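PDB 5E6G: De novo designed protein CA01 from Synthetic construct, which has no known natural function, being a computationally designed all-helical protein made to explore how structurally distinct folds can be built. Local coordinates for residues R31-K36 with T120-A125; A83-A88 with K106-V111; D58-A63 with L128-A133; Y64-E69 with A89-M94. One frame throughout, in Å; residues are numbered along the deposited sequence.

Contact 1 of 4, residues R31-K36 with T120-A125; sequences RQALEK and TGEEFA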
loop_
_atom_site.group_PDB
_atom_site.type_symbol
_atom_site.label_atom_id
_atom_site.label_comp_id
_atom_site.label_asym_id
_atom_site.label_seq_id
_atom_site.Cartn_x
_atom_site.Cartn_y
_atom_site.Cartn_z
ATOM N N ARG A 31 7.498 -6.749 2.549
ATOM C CA ARG A 31 6.930 -7.643 1.542
ATOM C C ARG A 31 6.062 -8.714 2.196
ATOM O O ARG A 31 5.019 -9.095 1.662
ATOM C CB ARG A 31 8.034 -8.306 0.712
ATOM C CG ARG A 31 8.684 -7.390 -0.317
ATOM C CD ARG A 31 9.473 -8.184 -1.346
ATOM N NE ARG A 31 10.538 -8.985 -0.742
ATOM C CZ ARG A 31 11.791 -8.572 -0.568
ATOM N NH1 ARG A 31 12.163 -7.356 -0.946
ATOM N NH2 ARG A 31 12.680 -9.383 -0.011
ATOM N N GLN A 32 6.504 -9.199 3.352
ATOM C CA GLN A 32 5.753 -10.199 4.100
ATOM C C GLN A 32 4.477 -9.599 4.678
ATOM O O GLN A 32 3.421 -10.228 4.661
ATOM C CB GLN A 32 6.617 -10.786 5.216
ATOM C CG GLN A 32 7.694 -11.733 4.718
ATOM C CD GLN A 32 8.728 -12.055 5.778
ATOM O OE1 GLN A 32 8.696 -11.507 6.880
ATOM N NE2 GLN A 32 9.655 -12.947 5.449
ATOM N N ALA A 33 4.583 -8.375 5.188
ATOM C CA ALA A 33 3.422 -7.660 5.702
ATOM C C ALA A 33 2.416 -7.413 4.583
ATOM O O ALA A 33 1.212 -7.520 4.788
ATOM C CB ALA A 33 3.843 -6.347 6.337
ATOM N N LEU A 34 2.918 -7.090 3.397
ATOM C CA LEU A 34 2.052 -6.824 2.254
ATOM C C LEU A 34 1.334 -8.087 1.783
ATOM O O LEU A 34 0.226 -8.012 1.249
ATOM C CB LEU A 34 2.862 -6.221 1.105
ATOM C CG LEU A 34 3.286 -4.762 1.297
ATOM C CD1 LEU A 34 4.423 -4.410 0.352
ATOM C CD2 LEU A 34 2.102 -3.823 1.089
ATOM N N GLU A 35 1.963 -9.242 1.979
ATOM C CA GLU A 35 1.358 -10.513 1.583
ATOM C C GLU A 35 0.061 -10.773 2.341
ATOM O O GLU A 35 -0.960 -11.104 1.739
ATOM C CB GLU A 35 2.328 -11.674 1.812
ATOM C CG GLU A 35 3.181 -12.019 0.604
ATOM C CD GLU A 35 3.921 -13.332 0.775
ATOM O OE1 GLU A 35 3.334 -14.391 0.470
ATOM O OE2 GLU A 35 5.091 -13.304 1.215
ATOM N N LYS A 36 0.105 -10.626 3.662
ATOM C CA LYS A 36 -1.071 -10.875 4.488
ATOM C C LYS A 36 -2.109 -9.773 4.279
ATOM O O LYS A 36 -3.309 -10.037 4.290
ATOM C CB LYS A 36 -0.681 -10.986 5.968
ATOM C CG LYS A 36 -0.468 -9.661 6.680
ATOM C CD LYS A 36 0.620 -9.763 7.736
ATOM C CE LYS A 36 0.730 -8.485 8.555
ATOM N NZ LYS A 36 0.537 -7.256 7.732
ATOM N N THR A 120 7.738 -0.025 12.426
ATOM C CA THR A 120 8.230 -1.306 11.932
ATOM C C THR A 120 7.834 -1.499 10.476
ATOM O O THR A 120 7.057 -0.718 9.926
ATOM C CB THR A 120 7.679 -2.486 12.756
ATOM O OG1 THR A 120 6.249 -2.505 12.673
ATOM C CG2 THR A 120 8.104 -2.371 14.211
ATOM N N GLY A 121 8.370 -2.547 9.859
ATOM C CA GLY A 121 8.040 -2.875 8.485
ATOM C C GLY A 121 6.557 -3.142 8.323
ATOM O O GLY A 121 5.957 -2.765 7.315
ATOM N N GLU A 122 5.964 -3.790 9.322
ATOM C CA GLU A 122 4.538 -4.088 9.301
ATOM C C GLU A 122 3.719 -2.807 9.387
ATOM O O GLU A 122 2.787 -2.609 8.611
ATOM C CB GLU A 122 4.164 -5.027 10.449
ATOM C CG GLU A 122 2.712 -5.484 10.416
ATOM C CD GLU A 122 2.384 -6.475 11.516
ATOM O OE1 GLU A 122 3.284 -6.791 12.324
ATOM O OE2 GLU A 122 1.226 -6.937 11.573
ATOM N N GLU A 123 4.069 -1.943 10.338
ATOM C CA GLU A 123 3.412 -0.647 10.489
ATOM C C GLU A 123 3.503 0.164 9.204
ATOM O O GLU A 123 2.520 0.756 8.758
ATOM C CB GLU A 123 4.036 0.146 11.638
ATOM C CG GLU A 123 3.712 -0.384 13.023
ATOM C CD GLU A 123 4.382 0.420 14.121
ATOM O OE1 GLU A 123 5.594 0.221 14.354
ATOM O OE2 GLU A 123 3.700 1.258 14.748
ATOM N N PHE A 124 4.699 0.192 8.623
ATOM C CA PHE A 124 4.936 0.880 7.361
ATOM C C PHE A 124 3.976 0.379 6.289
ATOM O O PHE A 124 3.319 1.169 5.615
ATOM C CB PHE A 124 6.387 0.678 6.910
ATOM C CG PHE A 124 6.714 1.335 5.598
ATOM C CD1 PHE A 124 6.466 0.686 4.401
ATOM C CD2 PHE A 124 7.278 2.600 5.564
ATOM C CE1 PHE A 124 6.767 1.290 3.194
ATOM C CE2 PHE A 124 7.582 3.208 4.359
ATOM C CZ PHE A 124 7.326 2.551 3.174
ATOM N N ALA A 125 3.896 -0.938 6.145
ATOM C CA ALA A 125 3.053 -1.547 5.123
ATOM C C ALA A 125 1.582 -1.200 5.326
ATOM O O ALA A 125 0.896 -0.806 4.385
ATOM C CB ALA A 125 3.243 -3.056 5.117
#
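Ala33 and Ala125 meet in a close, largely buried helix-helix contact that brings the first long helix, 24-50, against the last, 121-130. Their methyl carbons touch, CB to CB at 3.6 Å, and small residues on both sides let the segment axes approach to 8.4 Å, crossing at -51°. Ala33 CB also rests on the backbone of Glu122, 3.8 Å from its CA, while Leu34 brings its CG alongside the methyl of Ala125 at 4.2 Å. Polar groups finish the outer margin. The bent chain of Lys36, with CG set between the backbone N and the carbonyl carbon (chi1 80°), crosses the extended Glu122 at about a right angle. Lys36 CE lies 3.4 Å from Glu122 OE2, but the salt bridge from NZ to that oxygen is long; Lys36 NZ instead donates to Ala33 O at 3.0 Å. Thr120 and Glu123 form a capping box that begins helix 121-130: Glu123 N donates to Thr120 OG1, and Thr120 N returns a bond to Glu123 OE1. Helix 54-75 covers one flank, where Leu34 meets Ala67; on another, Phe124 reaches between helices 80-93 and 97-115.

Contact 2 of 4, residues A83-A88 with K106-V111; sequences AVQRAA and KGEELV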
loop_
_atom_site.group_PDB
_atom_site.type_symbol
_atom_site.label_atom_id
_atom_site.label_comp_id
_atom_site.label_asym_id
_atom_site.label_seq_id
_atom_site.Cartn_x
_atom_site.Cartn_y
_atom_site.Cartn_z
ATOM N N ALA A 83 10.306 2.874 -4.482
ATOM C CA ALA A 83 9.129 2.020 -4.634
ATOM C C ALA A 83 7.850 2.804 -4.362
ATOM O O ALA A 83 6.865 2.676 -5.092
ATOM C CB ALA A 83 9.222 0.818 -3.705
ATOM N N VAL A 84 7.875 3.615 -3.308
ATOM C CA VAL A 84 6.742 4.463 -2.961
ATOM C C VAL A 84 6.382 5.384 -4.123
ATOM O O VAL A 84 5.216 5.495 -4.495
ATOM C CB VAL A 84 7.042 5.311 -1.700
ATOM C CG1 VAL A 84 5.954 6.353 -1.460
ATOM C CG2 VAL A 84 7.191 4.412 -0.485
ATOM N N GLN A 85 7.388 6.036 -4.697
ATOM C CA GLN A 85 7.157 6.997 -5.772
ATOM C C GLN A 85 6.671 6.320 -7.051
ATOM O O GLN A 85 5.794 6.843 -7.739
ATOM C CB GLN A 85 8.434 7.793 -6.056
ATOM C CG GLN A 85 8.932 8.610 -4.872
ATOM C CD GLN A 85 7.948 9.682 -4.440
ATOM O OE1 GLN A 85 7.244 10.269 -5.264
ATOM N NE2 GLN A 85 7.890 9.940 -3.138
ATOM N N ARG A 86 7.236 5.159 -7.371
ATOM C CA ARG A 86 6.846 4.435 -8.577
ATOM C C ARG A 86 5.454 3.821 -8.426
ATOM O O ARG A 86 4.701 3.736 -9.394
ATOM C CB ARG A 86 7.874 3.349 -8.911
ATOM C CG ARG A 86 9.167 3.892 -9.502
ATOM C CD ARG A 86 10.231 2.817 -9.650
ATOM N NE ARG A 86 9.904 1.847 -10.693
ATOM C CZ ARG A 86 10.646 0.781 -10.982
ATOM N NH1 ARG A 86 11.763 0.538 -10.308
ATOM N NH2 ARG A 86 10.269 -0.048 -11.946
ATOM N N ALA A 87 5.114 3.400 -7.211
ATOM C CA ALA A 87 3.781 2.871 -6.940
ATOM C C ALA A 87 2.737 3.977 -7.067
ATOM O O ALA A 87 1.640 3.752 -7.577
ATOM C CB ALA A 87 3.727 2.242 -5.563
ATOM N N ALA A 88 3.085 5.173 -6.607
ATOM C CA ALA A 88 2.193 6.321 -6.720
ATOM C C ALA A 88 1.886 6.629 -8.184
ATOM O O ALA A 88 0.747 6.937 -8.534
ATOM C CB ALA A 88 2.801 7.536 -6.040
ATOM N N LYS A 106 1.864 10.295 2.146
ATOM C CA LYS A 106 1.970 9.458 3.336
ATOM C C LYS A 106 3.207 8.570 3.265
ATOM O O LYS A 106 3.901 8.373 4.265
ATOM C CB LYS A 106 0.716 8.600 3.502
ATOM C CG LYS A 106 0.717 7.723 4.750
ATOM C CD LYS A 106 0.815 8.554 6.021
ATOM C CE LYS A 106 0.665 7.689 7.262
ATOM N NZ LYS A 106 0.585 8.505 8.506
ATOM N N GLY A 107 3.474 8.030 2.081
ATOM C CA GLY A 107 4.635 7.186 1.876
ATOM C C GLY A 107 5.922 7.901 2.238
ATOM O O GLY A 107 6.751 7.366 2.970
ATOM N N GLU A 108 6.080 9.119 1.728
ATOM C CA GLU A 108 7.254 9.936 2.020
ATOM C C GLU A 108 7.395 10.164 3.518
ATOM O O GLU A 108 8.501 10.159 4.058
ATOM C CB GLU A 108 7.164 11.278 1.291
ATOM C CG GLU A 108 7.313 11.167 -0.217
ATOM C CD GLU A 108 6.997 12.463 -0.934
ATOM O OE1 GLU A 108 6.825 13.496 -0.255
ATOM O OE2 GLU A 108 6.915 12.446 -2.180
ATOM N N GLU A 109 6.262 10.360 4.181
ATOM C CA GLU A 109 6.236 10.565 5.622
ATOM C C GLU A 109 6.620 9.279 6.346
ATOM O O GLU A 109 7.346 9.309 7.338
ATOM C CB GLU A 109 4.846 11.039 6.061
ATOM C CG GLU A 109 4.805 11.686 7.438
ATOM C CD GLU A 109 3.507 12.433 7.700
ATOM O OE1 GLU A 109 2.851 12.867 6.728
ATOM O OE2 GLU A 109 3.142 12.588 8.884
ATOM N N LEU A 110 6.135 8.150 5.836
ATOM C CA LEU A 110 6.412 6.850 6.439
ATOM C C LEU A 110 7.870 6.434 6.265
ATOM O O LEU A 110 8.437 5.780 7.138
ATOM C CB LEU A 110 5.499 5.778 5.841
ATOM C CG LEU A 110 4.037 5.784 6.291
ATOM C CD1 LEU A 110 3.230 4.784 5.477
ATOM C CD2 LEU A 110 3.917 5.474 7.777
ATOM N N VAL A 111 8.468 6.796 5.132
ATOM C CA VAL A 111 9.879 6.516 4.886
ATOM C C VAL A 111 10.731 7.191 5.956
ATOM O O VAL A 111 11.620 6.570 6.539
ATOM C CB VAL A 111 10.315 6.997 3.480
ATOM C CG1 VAL A 111 11.841 7.078 3.368
ATOM C CG2 VAL A 111 9.755 6.075 2.407
#
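Val84 has the most surface buried here, and it packs on a residue with no side chain. Its CG1, anti to the backbone N (chi1 171°), lies against Gly107 CA at 3.7 Å, making the glycine a flat spot in helix 97-115 where the branched residue of helix 80-93 can settle. The other branch, CG2, faces a methyl of Val111, CG2 to CG2 at 4.2 Å, one turn farther along. The two helices run nearly antiparallel, 171° between their directions, with segment axes 9.7 Å apart at closest.

Glu108 and Gln85 come next in buried surface and form the polar side of the contact. Gln85 folds at chi2 (-63°), bringing its amide to the carboxylate; NE2 donates to Glu108 OE2 at 2.9 Å and meets the anti lone pair, pointing away from the other oxygen. The acceptor sits somewhat out of the amide plane, and the two side chains cross at about a right angle. Gln85 OE1 is occupied as well, accepting from Arg104, which fixes both ends of the amide. Beyond the antiparallel pair, Ala83 and Ala87 lean on Leu73 of helix 54-75, while Leu110 packs against Phe124 and Leu128 of helix 121-130.

Contact 3 of 4, residues D58-A63 with L128-A133; sequences DRYRIA and LVFYPA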
loop_
_atom_site.group_PDB
_atom_site.type_symbol
_atom_site.label_atom_id
_atom_site.label_comp_id
_atom_site.label_asym_id
_atom_site.label_seq_id
_atom_site.Cartn_x
_atom_site.Cartn_y
_atom_site.Cartn_z
ATOM N N ASP A 58 -14.808 -0.706 -3.982
ATOM C CA ASP A 58 -13.882 -0.019 -4.874
ATOM C C ASP A 58 -12.648 0.476 -4.126
ATOM O O ASP A 58 -11.521 0.295 -4.586
ATOM C CB ASP A 58 -14.576 1.158 -5.564
ATOM C CG ASP A 58 -15.673 0.714 -6.511
ATOM O OD1 ASP A 58 -15.717 -0.486 -6.858
ATOM O OD2 ASP A 58 -16.487 1.569 -6.916
ATOM N N ARG A 59 -12.872 1.095 -2.972
ATOM C CA ARG A 59 -11.783 1.622 -2.161
ATOM C C ARG A 59 -10.795 0.523 -1.780
ATOM O O ARG A 59 -9.580 0.716 -1.861
ATOM C CB ARG A 59 -12.337 2.299 -0.906
ATOM C CG ARG A 59 -13.008 3.639 -1.177
ATOM C CD ARG A 59 -13.840 4.093 0.013
ATOM N NE ARG A 59 -13.055 4.122 1.243
ATOM C CZ ARG A 59 -13.567 4.049 2.468
ATOM N NH1 ARG A 59 -14.878 3.934 2.645
ATOM N NH2 ARG A 59 -12.763 4.082 3.521
ATOM N N TYR A 60 -11.313 -0.632 -1.376
ATOM C CA TYR A 60 -10.456 -1.757 -1.013
ATOM C C TYR A 60 -9.776 -2.359 -2.243
ATOM O O TYR A 60 -8.681 -2.914 -2.148
ATOM C CB TYR A 60 -11.259 -2.837 -0.284
ATOM C CG TYR A 60 -11.399 -2.606 1.206
ATOM C CD1 TYR A 60 -10.279 -2.495 2.016
ATOM C CD2 TYR A 60 -12.650 -2.518 1.803
ATOM C CE1 TYR A 60 -10.396 -2.288 3.376
ATOM C CE2 TYR A 60 -12.778 -2.312 3.172
ATOM C CZ TYR A 60 -11.644 -2.201 3.949
ATOM O OH TYR A 60 -11.750 -2.001 5.303
ATOM N N ARG A 61 -10.428 -2.249 -3.395
ATOM C CA ARG A 61 -9.854 -2.736 -4.642
ATOM C C ARG A 61 -8.656 -1.884 -5.064
ATOM O O ARG A 61 -7.653 -2.413 -5.537
ATOM C CB ARG A 61 -10.916 -2.755 -5.744
ATOM C CG ARG A 61 -11.861 -3.946 -5.650
ATOM C CD ARG A 61 -12.981 -3.880 -6.674
ATOM N NE ARG A 61 -13.781 -5.104 -6.670
ATOM C CZ ARG A 61 -13.592 -6.136 -7.488
ATOM N NH1 ARG A 61 -12.632 -6.109 -8.403
ATOM N NH2 ARG A 61 -14.374 -7.203 -7.396
ATOM N N ILE A 62 -8.759 -0.572 -4.886
ATOM C CA ILE A 62 -7.649 0.328 -5.189
ATOM C C ILE A 62 -6.483 0.064 -4.240
ATOM O O ILE A 62 -5.327 0.016 -4.663
ATOM C CB ILE A 62 -8.069 1.808 -5.093
ATOM C CG1 ILE A 62 -9.128 2.121 -6.151
ATOM C CG2 ILE A 62 -6.858 2.729 -5.280
ATOM C CD1 ILE A 62 -9.766 3.490 -6.008
ATOM N N ALA A 63 -6.794 -0.107 -2.958
ATOM C CA ALA A 63 -5.780 -0.405 -1.951
ATOM C C ALA A 63 -5.076 -1.723 -2.259
ATOM O O ALA A 63 -3.897 -1.899 -1.942
ATOM C CB ALA A 63 -6.411 -0.452 -0.565
ATOM N N LEU A 128 0.790 2.616 4.955
ATOM C CA LEU A 128 1.010 3.014 3.568
ATOM C C LEU A 128 -0.215 2.692 2.718
ATOM O O LEU A 128 -0.659 3.510 1.912
ATOM C CB LEU A 128 2.250 2.316 3.002
ATOM C CG LEU A 128 2.608 2.608 1.543
ATOM C CD1 LEU A 128 3.080 4.045 1.382
ATOM C CD2 LEU A 128 3.665 1.632 1.047
ATOM N N VAL A 129 -0.767 1.502 2.918
ATOM C CA VAL A 129 -1.877 1.023 2.106
ATOM C C VAL A 129 -3.224 1.569 2.589
ATOM O O VAL A 129 -4.072 1.946 1.778
ATOM C CB VAL A 129 -1.921 -0.526 2.100
ATOM C CG1 VAL A 129 -3.163 -1.045 1.379
ATOM C CG2 VAL A 129 -0.669 -1.082 1.449
ATOM N N PHE A 130 -3.415 1.619 3.904
ATOM C CA PHE A 130 -4.738 1.893 4.466
ATOM C C PHE A 130 -5.032 3.371 4.705
ATOM O O PHE A 130 -6.192 3.780 4.661
ATOM C CB PHE A 130 -4.915 1.124 5.778
ATOM C CG PHE A 130 -5.200 -0.339 5.583
ATOM C CD1 PHE A 130 -6.485 -0.772 5.306
ATOM C CD2 PHE A 130 -4.187 -1.279 5.672
ATOM C CE1 PHE A 130 -6.755 -2.114 5.123
ATOM C CE2 PHE A 130 -4.450 -2.622 5.491
ATOM C CZ PHE A 130 -5.735 -3.040 5.216
ATOM N N TYR A 131 -4.002 4.175 4.961
ATOM C CA TYR A 131 -4.216 5.601 5.217
ATOM C C TYR A 131 -4.836 6.305 4.007
ATOM O O TYR A 131 -5.765 7.099 4.167
ATOM C CB TYR A 131 -2.904 6.292 5.617
ATOM C CG TYR A 131 -3.059 7.773 5.879
ATOM C CD1 TYR A 131 -3.330 8.245 7.157
ATOM C CD2 TYR A 131 -2.946 8.698 4.850
ATOM C CE1 TYR A 131 -3.479 9.594 7.403
ATOM C CE2 TYR A 131 -3.094 10.050 5.085
ATOM C CZ TYR A 131 -3.360 10.494 6.363
ATOM O OH TYR A 131 -3.507 11.841 6.600
ATOM N N PRO A 132 -4.336 6.017 2.792
ATOM C CA PRO A 132 -4.959 6.639 1.618
ATOM C C PRO A 132 -6.287 5.978 1.246
ATOM O O PRO A 132 -7.036 6.527 0.440
ATOM C CB PRO A 132 -3.915 6.431 0.507
ATOM C CG PRO A 132 -2.672 5.940 1.196
ATOM C CD PRO A 132 -3.151 5.233 2.412
ATOM N N ALA A 133 -6.573 4.818 1.835
ATOM C CA ALA A 133 -7.806 4.089 1.542
ATOM C C ALA A 133 -9.001 4.681 2.284
ATOM O O ALA A 133 -10.143 4.277 2.066
ATOM C CB ALA A 133 -7.646 2.620 1.903
#
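Ala133 O lies at the edge of the Arg59 guanidinium, in the plane of that group. Arg59 NE and NH2 both donate to Ala133 O at 3.0 Å, so two nitrogens hold one atom side-on. The bond from NE runs nearly along the C=O axis, at a C=O...N angle of 163°, whereas the one from NH2 arrives more from the side. A bend at chi3 (54°) turns the group onto the carbonyl, and the remaining nitrogen, NH1, forms a salt bridge with Glu55; together these bonds should restrict rotation of the guanidinium. The rings of Tyr60 and Phe130 meet edge to edge, each CE1 lying near the plane of the other ring, with CE1 to CE1 at 4.0 Å. Neither ring covers a face of the other. Helix 24-50 also touches Tyr60, through Leu41, Glu44 and Ile45.

Deeper in, Ala63 carries the apolar part. Its CB lies 3.8 Å from Val129 CG1 and 4.1 Å from Ala133 CB, and the same valine methyl approaches Ala63 O at 3.5 Å. Val129 O in turn accepts from Tyr99 of helix 97-115. The whole is a helix-helix packing of an all-helical designed fold, in which an arginine of helix 54-75 binds a backbone carbonyl just beyond helix 121-130 and the chain there lies against helix 54-75.

Contact 4 of 4, residues Y64-E69 with A89-M94; sequences YLAALE and AYLASM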
loop_
_atom_site.group_PDB
_atom_site.type_symbol
_atom_site.label_atom_id
_atom_site.label_comp_id
_atom_site.label_asym_id
_atom_site.label_seq_id
_atom_site.Cartn_x
_atom_site.Cartn_y
_atom_site.Cartn_z
ATOM N N TYR A 64 -5.809 -2.648 -2.869
ATOM C CA TYR A 64 -5.254 -3.936 -3.265
ATOM C C TYR A 64 -4.206 -3.748 -4.360
ATOM O O TYR A 64 -3.129 -4.338 -4.306
ATOM C CB TYR A 64 -6.366 -4.871 -3.745
ATOM C CG TYR A 64 -5.908 -6.277 -4.061
ATOM C CD1 TYR A 64 -5.422 -6.604 -5.319
ATOM C CD2 TYR A 64 -5.970 -7.278 -3.101
ATOM C CE1 TYR A 64 -5.005 -7.888 -5.611
ATOM C CE2 TYR A 64 -5.556 -8.564 -3.384
ATOM C CZ TYR A 64 -5.075 -8.864 -4.640
ATOM O OH TYR A 64 -4.662 -10.145 -4.925
ATOM N N LEU A 65 -4.530 -2.918 -5.345
ATOM C CA LEU A 65 -3.611 -2.630 -6.439
ATOM C C LEU A 65 -2.349 -1.950 -5.919
ATOM O O LEU A 65 -1.246 -2.227 -6.393
ATOM C CB LEU A 65 -4.282 -1.745 -7.492
ATOM C CG LEU A 65 -5.514 -2.313 -8.203
ATOM C CD1 LEU A 65 -6.056 -1.299 -9.202
ATOM C CD2 LEU A 65 -5.209 -3.633 -8.893
ATOM N N ALA A 66 -2.517 -1.061 -4.944
ATOM C CA ALA A 66 -1.391 -0.341 -4.358
ATOM C C ALA A 66 -0.431 -1.304 -3.664
ATOM O O ALA A 66 0.777 -1.282 -3.913
ATOM C CB ALA A 66 -1.888 0.711 -3.375
ATOM N N ALA A 67 -0.981 -2.152 -2.800
ATOM C CA ALA A 67 -0.189 -3.124 -2.054
ATOM C C ALA A 67 0.497 -4.104 -2.995
ATOM O O ALA A 67 1.624 -4.535 -2.750
ATOM C CB ALA A 67 -1.068 -3.875 -1.061
ATOM N N LEU A 68 -0.199 -4.454 -4.070
ATOM C CA LEU A 68 0.307 -5.414 -5.039
ATOM C C LEU A 68 1.511 -4.842 -5.779
ATOM O O LEU A 68 2.558 -5.480 -5.862
ATOM C CB LEU A 68 -0.795 -5.801 -6.028
ATOM C CG LEU A 68 -0.440 -6.831 -7.101
ATOM C CD1 LEU A 68 -0.011 -8.150 -6.479
ATOM C CD2 LEU A 68 -1.625 -7.040 -8.029
ATOM N N GLU A 69 1.358 -3.634 -6.309
ATOM C CA GLU A 69 2.442 -2.972 -7.021
ATOM C C GLU A 69 3.620 -2.692 -6.091
ATOM O O GLU A 69 4.777 -2.865 -6.476
ATOM C CB GLU A 69 1.947 -1.671 -7.654
ATOM C CG GLU A 69 3.012 -0.896 -8.421
ATOM C CD GLU A 69 3.525 -1.638 -9.644
ATOM O OE1 GLU A 69 2.974 -2.711 -9.981
ATOM O OE2 GLU A 69 4.482 -1.143 -10.272
ATOM N N ALA A 89 2.905 6.543 -9.033
ATOM C CA ALA A 89 2.731 6.781 -10.462
ATOM C C ALA A 89 1.851 5.699 -11.087
ATOM O O ALA A 89 0.982 5.990 -11.908
ATOM C CB ALA A 89 4.084 6.835 -11.158
ATOM N N TYR A 90 2.095 4.453 -10.691
ATOM C CA TYR A 90 1.280 3.317 -11.119
ATOM C C TYR A 90 -0.193 3.569 -10.828
ATOM O O TYR A 90 -1.047 3.384 -11.692
ATOM C CB TYR A 90 1.752 2.037 -10.417
ATOM C CG TYR A 90 0.757 0.890 -10.432
ATOM C CD1 TYR A 90 -0.262 0.808 -9.490
ATOM C CD2 TYR A 90 0.856 -0.124 -11.372
ATOM C CE1 TYR A 90 -1.164 -0.239 -9.499
ATOM C CE2 TYR A 90 -0.040 -1.176 -11.384
ATOM C CZ TYR A 90 -1.048 -1.227 -10.449
ATOM O OH TYR A 90 -1.940 -2.275 -10.463
ATOM N N LEU A 91 -0.477 4.000 -9.603
ATOM C CA LEU A 91 -1.845 4.237 -9.163
ATOM C C LEU A 91 -2.514 5.360 -9.946
ATOM O O LEU A 91 -3.708 5.298 -10.237
ATOM C CB LEU A 91 -1.861 4.555 -7.666
ATOM C CG LEU A 91 -1.501 3.363 -6.774
ATOM C CD1 LEU A 91 -1.081 3.822 -5.386
ATOM C CD2 LEU A 91 -2.674 2.388 -6.691
ATOM N N ALA A 92 -1.745 6.390 -10.287
ATOM C CA ALA A 92 -2.282 7.509 -11.050
ATOM C C ALA A 92 -2.606 7.082 -12.479
ATOM O O ALA A 92 -3.621 7.488 -13.045
ATOM C CB ALA A 92 -1.301 8.667 -11.052
ATOM N N SER A 93 -1.741 6.254 -13.056
ATOM C CA SER A 93 -1.925 5.793 -14.426
ATOM C C SER A 93 -3.112 4.841 -14.535
ATOM O O SER A 93 -3.706 4.702 -15.603
ATOM C CB SER A 93 -0.660 5.102 -14.933
ATOM O OG SER A 93 -0.517 3.810 -14.367
ATOM N N MET A 94 -3.448 4.182 -13.430
ATOM C CA MET A 94 -4.593 3.278 -13.400
ATOM C C MET A 94 -5.905 4.049 -13.272
ATOM O O MET A 94 -6.986 3.471 -13.388
ATOM C CB MET A 94 -4.453 2.277 -12.250
ATOM C CG MET A 94 -3.417 1.191 -12.503
ATOM S SD MET A 94 -3.858 0.096 -13.870
ATOM C CE MET A 94 -5.183 -0.862 -13.142
#
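Glu69 lies over one face of the Tyr90 ring, the most extensive meeting in this contact. A CH-pi interaction places Glu69 CB 3.8 Å from the ring centroid and only 10° off the normal, and Glu69 CG follows at 3.5 Å from Tyr90 CG. The bend at chi2 then lays the carboxylate flat along the ring, the two planes 3° apart, with Glu69 CD 3.5 Å from Tyr90 CD2. With its ring swung to the side away from the backbone N, Tyr90 extends toward helix 54-75. Met94 CG of the ring's own segment sits above the opposite face, offset toward the rim, so the ring is held between two aliphatic groups.

These segments belong to helices 54-75 and 80-93, consecutive in the chain and joined by a short connection, which pack as a helical hairpin with directions 141° apart.

The remaining contacts are apolar. Leu65 CB packs against Tyr90 CE1 at 4.0 Å, close to the phenol end of the ring, the two side chains crossing at about a right angle. Farther out, Leu65 CD1 touches Met94 CE at 4.1 Å, where the doubly bent methionine returns toward helix 54-75. On the buried side, both methyls of Leu91 reach Ala66 CB from one side, CD1 lying 3.8 Å from it; Tyr99 of helix 97-115 packs against both residues.

In the fold
The four contacts show how a compact helical fold is assembled from interlocking pairs. Contacts 1 and 3 share helix 121-130 and lie on opposite sides of the chain's centre, their centres about 14 Å apart; Leu34 CD2 and Val129 CG2 join them at 3.9 Å. Contact 4 is nested along the chain inside the loops closed by both, and Ala67 CB lies 3.8 Å from both Leu34 CD2 and Val129 CG2. Contacts 3 and 4 follow one another along helix 54-75, centres about 10 Å apart, as 2 and 4 do along helix 80-93 at about 12 Å. Phe124 ties contact 1 to contact 2, its CZ lying 4.1 Å from Val84 CG2.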